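Local coordinates for protein Cfl (Pectobacterium brasiliense, PDB 7A9J) that probably activates a carboxylic acid with ATP, as adenylate-forming acyl-CoA ligases do, and is here bound to a bicyclic indenone carboxylic acid, at residues G198-L212 and S382-I395. The protein carries 1 engineered substitution. Sequence-based numbering, arbitrary orientation.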
# COMPACT_ATOMS: atom_id res chain seq x y z
N GLY A 198 -6.09 -16.47 2.04
CA GLY A 198 -6.06 -15.89 3.37
C GLY A 198 -4.69 -16.03 3.97
O GLY A 198 -4.33 -17.12 4.41
N ILE A 199 -3.92 -14.95 4.01
CA ILE A 199 -2.56 -15.02 4.54
C ILE A 199 -2.64 -14.90 6.05
O ILE A 199 -3.21 -13.95 6.58
CB ILE A 199 -1.68 -13.91 3.95
CG1 ILE A 199 -1.70 -13.97 2.41
CG2 ILE A 199 -0.28 -14.00 4.51
CD1 ILE A 199 -1.25 -15.30 1.86
N VAL A 200 -2.09 -15.88 6.74
CA VAL A 200 -2.26 -15.99 8.18
C VAL A 200 -1.03 -15.38 8.84
O VAL A 200 0.09 -15.81 8.58
CB VAL A 200 -2.47 -17.44 8.61
CG1 VAL A 200 -2.66 -17.51 10.16
CG2 VAL A 200 -3.70 -18.00 7.88
N TYR A 201 -1.28 -14.42 9.72
CA TYR A 201 -0.26 -13.79 10.57
C TYR A 201 -0.41 -14.31 11.99
O TYR A 201 -1.54 -14.34 12.51
CB TYR A 201 -0.49 -12.29 10.67
CG TYR A 201 -0.01 -11.51 9.48
CD1 TYR A 201 -0.39 -11.84 8.19
CD2 TYR A 201 0.74 -10.35 9.69
CE1 TYR A 201 0.06 -11.10 7.11
CE2 TYR A 201 1.16 -9.57 8.62
CZ TYR A 201 0.79 -9.93 7.35
OH TYR A 201 1.17 -9.15 6.25
N SER A 202 0.70 -14.68 12.62
CA SER A 202 0.70 -14.85 14.07
C SER A 202 0.94 -13.50 14.76
O SER A 202 1.19 -12.47 14.12
CB SER A 202 1.77 -15.86 14.49
OG SER A 202 3.05 -15.29 14.24
N GLN A 203 0.77 -13.52 16.10
CA GLN A 203 1.22 -12.39 16.90
C GLN A 203 2.65 -12.01 16.55
O GLN A 203 2.96 -10.81 16.39
CB GLN A 203 1.06 -12.72 18.40
CG GLN A 203 -0.41 -12.91 18.82
CD GLN A 203 -1.10 -11.59 19.18
OE1 GLN A 203 -0.47 -10.55 19.23
NE2 GLN A 203 -2.42 -11.66 19.48
N LYS A 204 3.53 -13.00 16.38
CA LYS A 204 4.92 -12.72 16.00
C LYS A 204 5.03 -12.12 14.59
O LYS A 204 5.83 -11.19 14.40
CB LYS A 204 5.78 -13.98 16.09
CG LYS A 204 7.27 -13.67 15.87
CD LYS A 204 8.16 -14.94 16.08
CE LYS A 204 9.66 -14.60 16.06
NZ LYS A 204 10.11 -13.76 14.91
N THR A 205 4.31 -12.67 13.59
CA THR A 205 4.33 -12.02 12.27
C THR A 205 4.02 -10.54 12.40
O THR A 205 4.69 -9.67 11.79
CB THR A 205 3.28 -12.62 11.31
OG1 THR A 205 3.29 -14.04 11.37
CG2 THR A 205 3.67 -12.21 9.85
N LEU A 206 3.00 -10.21 13.20
CA LEU A 206 2.60 -8.82 13.29
C LEU A 206 3.67 -7.98 14.00
O LEU A 206 3.95 -6.85 13.56
CB LEU A 206 1.26 -8.78 14.02
CG LEU A 206 0.46 -7.53 13.88
CD1 LEU A 206 0.11 -7.27 12.41
CD2 LEU A 206 -0.82 -7.77 14.74
N ILE A 207 4.24 -8.50 15.09
CA ILE A 207 5.37 -7.83 15.76
C ILE A 207 6.46 -7.52 14.71
O ILE A 207 6.94 -6.38 14.60
CB ILE A 207 5.93 -8.72 16.87
CG1 ILE A 207 4.92 -8.88 18.07
CG2 ILE A 207 7.31 -8.24 17.39
CD1 ILE A 207 5.41 -9.95 18.99
N ASP A 208 6.86 -8.54 13.96
CA ASP A 208 7.98 -8.36 13.02
C ASP A 208 7.58 -7.46 11.85
O ASP A 208 8.39 -6.64 11.40
CB ASP A 208 8.47 -9.74 12.53
CG ASP A 208 9.08 -10.58 13.69
OD1 ASP A 208 9.58 -9.96 14.66
OD2 ASP A 208 9.09 -11.83 13.62
N ALA A 209 6.31 -7.53 11.41
CA ALA A 209 5.86 -6.65 10.35
C ALA A 209 5.78 -5.19 10.81
O ALA A 209 6.06 -4.26 10.04
CB ALA A 209 4.50 -7.11 9.83
N VAL A 210 5.32 -4.97 12.05
CA VAL A 210 5.30 -3.62 12.57
C VAL A 210 6.73 -3.09 12.72
O VAL A 210 7.00 -1.91 12.44
CB VAL A 210 4.55 -3.59 13.94
CG1 VAL A 210 4.77 -2.24 14.60
CG2 VAL A 210 3.02 -3.78 13.64
N ASN A 211 7.64 -3.96 13.16
CA ASN A 211 9.05 -3.57 13.30
C ASN A 211 9.66 -3.18 11.94
O ASN A 211 10.41 -2.19 11.87
CB ASN A 211 9.88 -4.69 13.92
CG ASN A 211 9.65 -4.83 15.43
OD1 ASN A 211 9.08 -3.96 16.07
ND2 ASN A 211 10.10 -5.95 16.00
N LEU A 212 9.30 -3.89 10.87
CA LEU A 212 9.70 -3.45 9.52
C LEU A 212 9.09 -2.08 9.23
O LEU A 212 9.77 -1.17 8.74
CB LEU A 212 9.25 -4.43 8.44
CG LEU A 212 10.02 -5.75 8.46
CD1 LEU A 212 9.25 -6.81 7.69
CD2 LEU A 212 11.45 -5.53 7.81
N SER A 382 11.59 -12.54 4.11
CA SER A 382 11.30 -11.47 5.07
C SER A 382 11.45 -11.96 6.52
O SER A 382 11.22 -13.15 6.80
CB SER A 382 9.88 -10.94 4.85
OG SER A 382 9.49 -10.12 5.96
N PRO A 383 11.89 -11.09 7.45
CA PRO A 383 11.91 -11.49 8.87
C PRO A 383 10.52 -11.58 9.46
O PRO A 383 10.36 -12.17 10.54
CB PRO A 383 12.73 -10.39 9.55
CG PRO A 383 12.41 -9.16 8.74
CD PRO A 383 12.38 -9.71 7.29
N ALA A 384 9.51 -11.03 8.79
CA ALA A 384 8.13 -11.23 9.22
C ALA A 384 7.59 -12.43 8.46
O ALA A 384 7.17 -12.33 7.30
CB ALA A 384 7.30 -9.97 9.00
N LYS A 385 7.63 -13.57 9.11
CA LYS A 385 7.22 -14.84 8.53
C LYS A 385 5.73 -15.06 8.74
O LYS A 385 5.28 -15.28 9.88
CB LYS A 385 7.99 -15.99 9.15
CG LYS A 385 9.44 -15.75 9.23
CD LYS A 385 10.07 -16.15 7.95
CE LYS A 385 11.57 -16.20 8.14
NZ LYS A 385 12.09 -15.88 6.80
N THR A 386 4.98 -15.07 7.65
CA THR A 386 3.59 -15.49 7.72
C THR A 386 3.52 -16.99 7.98
O THR A 386 4.45 -17.75 7.68
CB THR A 386 2.85 -15.10 6.45
OG1 THR A 386 3.51 -15.71 5.33
CG2 THR A 386 2.90 -13.57 6.28
N ILE A 387 2.41 -17.43 8.56
CA ILE A 387 2.30 -18.79 9.03
C ILE A 387 1.92 -19.72 7.90
O ILE A 387 2.28 -20.90 7.92
CB ILE A 387 1.25 -18.88 10.16
CG1 ILE A 387 1.58 -17.88 11.28
CG2 ILE A 387 1.11 -20.26 10.64
CD1 ILE A 387 3.07 -17.81 11.65
N GLY A 388 1.16 -19.23 6.94
CA GLY A 388 0.58 -20.12 5.96
C GLY A 388 -0.64 -19.47 5.33
O GLY A 388 -0.89 -18.28 5.48
N ILE A 389 -1.37 -20.28 4.59
CA ILE A 389 -2.54 -19.80 3.88
C ILE A 389 -3.75 -20.54 4.39
O ILE A 389 -3.76 -21.79 4.42
CB ILE A 389 -2.40 -19.96 2.34
CG1 ILE A 389 -1.30 -19.02 1.81
CG2 ILE A 389 -3.76 -19.74 1.69
CD1 ILE A 389 -1.00 -19.21 0.32
N TRP A 390 -4.76 -19.79 4.80
CA TRP A 390 -5.99 -20.37 5.24
C TRP A 390 -6.79 -20.79 4.01
O TRP A 390 -7.07 -19.95 3.16
CB TRP A 390 -6.77 -19.36 6.08
CG TRP A 390 -8.05 -19.88 6.42
CD1 TRP A 390 -9.25 -19.45 5.95
CD2 TRP A 390 -8.32 -20.97 7.30
NE1 TRP A 390 -10.25 -20.19 6.49
CE2 TRP A 390 -9.71 -21.14 7.32
CE3 TRP A 390 -7.51 -21.82 8.07
CZ2 TRP A 390 -10.33 -22.12 8.09
CZ3 TRP A 390 -8.13 -22.80 8.83
CH2 TRP A 390 -9.52 -22.95 8.84
N ASN A 391 -7.17 -22.05 3.94
CA ASN A 391 -7.77 -22.55 2.71
C ASN A 391 -9.25 -22.78 2.87
O ASN A 391 -9.87 -23.43 2.02
CB ASN A 391 -7.06 -23.82 2.23
CG ASN A 391 -7.16 -24.99 3.22
OD1 ASN A 391 -8.09 -25.10 4.02
ND2 ASN A 391 -6.18 -25.89 3.13
N GLY A 392 -9.84 -22.24 3.93
CA GLY A 392 -11.19 -22.51 4.31
C GLY A 392 -11.32 -23.56 5.39
O GLY A 392 -12.23 -23.46 6.23
N HIS A 393 -10.42 -24.54 5.42
CA HIS A 393 -10.50 -25.64 6.38
C HIS A 393 -9.27 -25.77 7.25
O HIS A 393 -9.40 -26.04 8.44
CB HIS A 393 -10.75 -26.96 5.65
CG HIS A 393 -11.63 -26.83 4.46
ND1 HIS A 393 -11.17 -26.41 3.23
CD2 HIS A 393 -12.96 -27.06 4.30
CE1 HIS A 393 -12.17 -26.38 2.37
NE2 HIS A 393 -13.27 -26.78 2.99
N ASP A 394 -8.07 -25.60 6.68
CA ASP A 394 -6.83 -25.66 7.44
C ASP A 394 -5.83 -24.65 6.89
O ASP A 394 -6.06 -23.99 5.87
CB ASP A 394 -6.21 -27.06 7.41
CG ASP A 394 -7.06 -28.09 8.14
OD1 ASP A 394 -7.91 -28.71 7.47
OD2 ASP A 394 -6.90 -28.25 9.37
N ILE A 395 -4.71 -24.51 7.60
CA ILE A 395 -3.63 -23.66 7.15
C ILE A 395 -2.68 -24.48 6.30
O ILE A 395 -2.18 -25.51 6.73
CB ILE A 395 -2.88 -23.06 8.34
CG1 ILE A 395 -3.89 -22.50 9.32
CG2 ILE A 395 -1.84 -22.04 7.84
CD1 ILE A 395 -3.30 -21.50 10.27
O HOH W 1 7.82 -13.55 12.02
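G198 and W390 form an antiparallel hydrogen-bonded pair in a four-stranded sheet of the AMP-binding fold. W390 N gives a nearly straight bond of 2.7 Å to G198 O, and I387 N bonds to V200 O. Ahead of the strand, 382-385 lies against the helix that follows 198-202.

With no side chain at G198, W390 CB packs close over it, 3.7 Å from G198 O. V200 is the next bump. Its CG1 lies anti to the backbone N (chi1 -179°) and meets I387 CB and I395 CD1; the V200 and I395 side chains cross at about a right angle. Its CG2 rests on W390 CB at 3.8 Å. I199 points to the other face, where its CD1 touches I389 CG1 and its CG2 meets T386 CG2. That T386 methyl also lies obliquely near the ring of Y201, whose OH bonds to O of G340, a residue of the ligand pocket.

Along the helix, A384 CB is the bump. It sits among D208 CB, A209 N and L212 CD1, 3.6 Å from A209 N. L212 CD2 and P383 CG meet tip to tip. A water bridges D208 OD2 and K385 N. S202 and T205 form a capping box, and T205 OG1 also donates to K385 O at 2.8 Å, from above the carbonyl plane.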